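Local coordinates for amino acid ABC superfamily ATP binding cassette transporter, binding protein (Streptococcus pneumoniae, PDB 4H5F) that probably captures arginine outside the cell membrane and delivers it to an amino acid ABC transporter for uptake, at residues 24-29 against 39-44. Numbering follows the deposited sequence.
Sequences PFEFQS and GADIDM. With ARG (arginine), chain U.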
ATOM      1  N   PRO A  24      -0.098   6.408   4.940  1.00 19.13           N
ATOM      2  CA  PRO A  24      -1.003   6.065   6.050  1.00 16.70           C
ATOM      3  C   PRO A  24      -1.652   4.684   5.983  1.00 19.82           C
ATOM      4  O   PRO A  24      -2.431   4.344   6.870  1.00 21.12           O
ATOM      5  CB  PRO A  24      -2.091   7.120   5.903  1.00 16.86           C
ATOM      6  CG  PRO A  24      -2.212   7.257   4.445  1.00 18.14           C
ATOM      7  CD  PRO A  24      -0.803   7.201   3.922  1.00 15.42           C
ATOM      8  N   PHE A  25      -1.352   3.903   4.955  1.00 17.85           N
ATOM      9  CA  PHE A  25      -1.886   2.548   4.859  1.00 16.80           C
ATOM     10  C   PHE A  25      -1.360   1.630   5.978  1.00 20.11           C
ATOM     11  O   PHE A  25      -2.147   1.056   6.742  1.00 17.73           O
ATOM     12  CB  PHE A  25      -1.593   1.938   3.474  1.00 15.35           C
ATOM     13  CG  PHE A  25      -2.301   2.627   2.356  1.00 15.51           C
ATOM     14  CD1 PHE A  25      -3.618   2.329   2.067  1.00 16.00           C
ATOM     15  CD2 PHE A  25      -1.647   3.581   1.596  1.00 16.47           C
ATOM     16  CE1 PHE A  25      -4.267   2.976   1.037  1.00 20.34           C
ATOM     17  CE2 PHE A  25      -2.279   4.222   0.567  1.00 20.83           C
ATOM     18  CZ  PHE A  25      -3.598   3.929   0.286  1.00 20.90           C
ATOM     19  N   GLU A  26      -0.041   1.470   6.062  1.00 15.63           N
ATOM     20  CA  GLU A  26       0.564   0.673   7.130  1.00 18.61           C
ATOM     21  C   GLU A  26       1.971   1.120   7.411  1.00 19.60           C
ATOM     22  O   GLU A  26       2.734   1.389   6.490  1.00 16.17           O
ATOM     23  CB  GLU A  26       0.564  -0.827   6.822  1.00 21.62           C
ATOM     24  CG  GLU A  26       1.140  -1.203   5.472  1.00 21.22           C
ATOM     25  CD  GLU A  26       0.070  -1.266   4.423  1.00 19.64           C
ATOM     26  OE1 GLU A  26      -1.081  -1.564   4.780  1.00 16.86           O
ATOM     27  OE2 GLU A  26       0.357  -1.016   3.242  1.00 20.18           O
ATOM     28  N   PHE A  27       2.311   1.191   8.692  1.00 19.03           N
ATOM     29  CA  PHE A  27       3.591   1.741   9.117  1.00 16.39           C
ATOM     30  C   PHE A  27       3.823   1.432  10.579  1.00 23.49           C
ATOM     31  O   PHE A  27       2.948   0.899  11.247  1.00 22.82           O
ATOM     32  CB  PHE A  27       3.696   3.259   8.812  1.00 19.11           C
ATOM     33  CG  PHE A  27       2.699   4.140   9.556  1.00 21.70           C
ATOM     34  CD1 PHE A  27       1.385   4.266   9.127  1.00 19.36           C
ATOM     35  CD2 PHE A  27       3.099   4.887  10.653  1.00 22.51           C
ATOM     36  CE1 PHE A  27       0.489   5.086   9.785  1.00 19.89           C
ATOM     37  CE2 PHE A  27       2.195   5.702  11.320  1.00 23.73           C
ATOM     38  CZ  PHE A  27       0.900   5.807  10.882  1.00 19.33           C
ATOM     39  N   GLN A  28       5.010   1.748  11.072  1.00 25.72           N
ATOM     40  CA  GLN A  28       5.347   1.461  12.455  1.00 30.88           C
ATOM     41  C   GLN A  28       5.280   2.695  13.350  1.00 30.31           C
ATOM     42  O   GLN A  28       5.692   3.782  12.948  1.00 27.45           O
ATOM     43  CB  GLN A  28       6.719   0.823  12.517  1.00 33.13           C
ATOM     44  CG  GLN A  28       6.728  -0.506  11.837  1.00 39.61           C
ATOM     45  CD  GLN A  28       8.108  -0.993  11.603  1.00 48.24           C
ATOM     46  OE1 GLN A  28       8.581  -1.019  10.469  1.00 55.32           O
ATOM     47  NE2 GLN A  28       8.781  -1.383  12.675  1.00 50.43           N
ATOM     48  N   SER A  29       4.751   2.514  14.560  1.00 35.46           N
ATOM     49  CA  SER A  29       4.561   3.627  15.489  1.00 40.17           C
ATOM     50  C   SER A  29       4.812   3.238  16.951  1.00 41.25           C
ATOM     51  O   SER A  29       4.732   2.072  17.323  1.00 35.31           O
ATOM     52  CB  SER A  29       3.152   4.219  15.336  1.00 41.01           C
ATOM     53  OG  SER A  29       3.102   5.589  15.706  1.00 40.91           O
ATOM     54  N   GLY A  39      -2.042   1.873  11.054  1.00 18.20           N
ATOM     55  CA  GLY A  39      -2.449   2.455   9.785  1.00 18.43           C
ATOM     56  C   GLY A  39      -3.859   2.061   9.402  1.00 19.21           C
ATOM     57  O   GLY A  39      -4.444   1.191  10.037  1.00 21.45           O
ATOM     58  N   ALA A  40      -4.407   2.693   8.367  1.00 16.73           N
ATOM     59  CA  ALA A  40      -5.773   2.421   7.929  1.00 15.75           C
ATOM     60  C   ALA A  40      -6.013   0.967   7.498  1.00 18.75           C
ATOM     61  O   ALA A  40      -7.089   0.413   7.764  1.00 20.74           O
ATOM     62  CB  ALA A  40      -6.177   3.380   6.796  1.00 15.59           C
ATOM     63  N   ASP A  41      -5.041   0.355   6.815  1.00 17.64           N
ATOM     64  CA  ASP A  41      -5.175  -1.048   6.430  1.00 17.58           C
ATOM     65  C   ASP A  41      -5.232  -1.937   7.670  1.00 18.69           C
ATOM     66  O   ASP A  41      -5.924  -2.951   7.668  1.00 18.33           O
ATOM     67  CB  ASP A  41      -4.005  -1.497   5.564  1.00 17.82           C
ATOM     68  CG  ASP A  41      -4.210  -1.215   4.084  1.00 15.12           C
ATOM     69  OD1 ASP A  41      -5.315  -0.802   3.674  1.00 14.96           O
ATOM     70  OD2 ASP A  41      -3.249  -1.452   3.316  1.00 18.84           O
ATOM     71  N   ILE A  42      -4.507  -1.555   8.724  1.00 16.30           N
ATOM     72  CA  ILE A  42      -4.450  -2.352   9.947  1.00 16.51           C
ATOM     73  C   ILE A  42      -5.785  -2.252  10.698  1.00 16.53           C
ATOM     74  O   ILE A  42      -6.306  -3.261  11.187  1.00 17.87           O
ATOM     75  CB  ILE A  42      -3.258  -1.956  10.872  1.00 15.42           C
ATOM     76  CG1 ILE A  42      -1.947  -1.895  10.081  1.00 15.57           C
ATOM     77  CG2 ILE A  42      -3.094  -2.963  11.995  1.00 15.56           C
ATOM     78  CD1 ILE A  42      -1.570  -3.214   9.443  1.00 16.69           C
ATOM     79  N   ASP A  43      -6.349  -1.048  10.771  1.00 19.07           N
ATOM     80  CA  ASP A  43      -7.670  -0.869  11.378  1.00 19.33           C
ATOM     81  C   ASP A  43      -8.733  -1.661  10.638  1.00 20.07           C
ATOM     82  O   ASP A  43      -9.589  -2.295  11.244  1.00 19.21           O
ATOM     83  CB  ASP A  43      -8.052   0.592  11.394  1.00 14.83           C
ATOM     84  CG  ASP A  43      -7.239   1.379  12.369  1.00 23.85           C
ATOM     85  OD1 ASP A  43      -6.611   0.743  13.229  1.00 28.79           O
ATOM     86  OD2 ASP A  43      -7.218   2.616  12.278  1.00 27.33           O
ATOM     87  N   MET A  44      -8.680  -1.620   9.318  1.00 18.33           N
ATOM     88  CA  MET A  44      -9.587  -2.425   8.525  1.00 15.66           C
ATOM     89  C   MET A  44      -9.384  -3.929   8.767  1.00 18.79           C
ATOM     90  O   MET A  44     -10.347  -4.679   8.857  1.00 20.80           O
ATOM     91  CB  MET A  44      -9.441  -2.105   7.036  1.00 15.44           C
ATOM     92  CG  MET A  44     -10.377  -2.935   6.158  1.00 18.11           C
ATOM     93  SD  MET A  44     -10.124  -2.605   4.417  1.00 20.19           S
ATOM     94  CE  MET A  44      -8.438  -3.153   4.232  1.00 19.90           C
TER
HETATM   95  N   ARG U 317      -0.383   0.016  -4.781  1.00 16.02           N
HETATM   96  CA  ARG U 317       0.889  -0.496  -5.252  1.00 19.57           C
HETATM   97  C   ARG U 317       0.780  -1.941  -5.691  1.00 16.98           C
HETATM   98  O   ARG U 317       1.667  -2.455  -6.359  1.00 16.76           O
HETATM   99  CB  ARG U 317       1.977  -0.343  -4.181  1.00 17.13           C
HETATM  100  CG  ARG U 317       1.586  -0.845  -2.800  1.00 18.39           C
HETATM  101  CD  ARG U 317       2.817  -0.924  -1.880  1.00 16.53           C
HETATM  102  NE  ARG U 317       2.445  -1.232  -0.502  1.00 16.40           N
HETATM  103  CZ  ARG U 317       3.286  -1.214   0.526  1.00 16.53           C
HETATM  104  NH1 ARG U 317       4.559  -0.900   0.341  1.00 16.81           N
HETATM  105  NH2 ARG U 317       2.849  -1.504   1.749  1.00 17.24           N
HETATM  106  OXT ARG U 317      -0.188  -2.638  -5.406  1.00 17.17           O
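Pro-24 and Phe-25 offer successive carbonyls to the first turn of helix 40-51: Ala-40 N donates to Pro-24 O at 3.0 Å and 165°, and Asp-41 N donates to Phe-25 O along a more bent path. Two first-turn amides are thereby satisfied from outside the helix. At the N-cap, Gly-39 adds a CA-H...O contact to Phe-25 O (3.4 Å); its backbone angles call for glycine. The CE1 corner of the Phe-27 ring comes within 3.9 Å of Gly-39 CA. Glu-26 has CG wedged between its backbone N and carbonyl carbon (chi1 51°) and a chain bent at chi2, which brings OE1 to 2.6 Å from Asp-41 OD2, with the carboxylate planes 30° apart. At that separation one of the two acids probably carries a proton. Asp-41 OD2 also accepts from Gly-81 N, while OD1 lies at the Phe-25 ring edge, 3.9 Å from CD1, and bonds to Tyr-228 OH. Asp-41 is thus placed to position Glu-26, whose other oxygen, OE2, takes a hydrogen bond from NH2 of the bound arginine (2.9 Å). Glu-26 is a first-shell ligand of the guanidinium and Asp-41 stands behind it in the second shell of the arginine pocket of a family 3 solute-binding protein, with Ser-19, Ala-80 and Gly-81 among the other ligand partners.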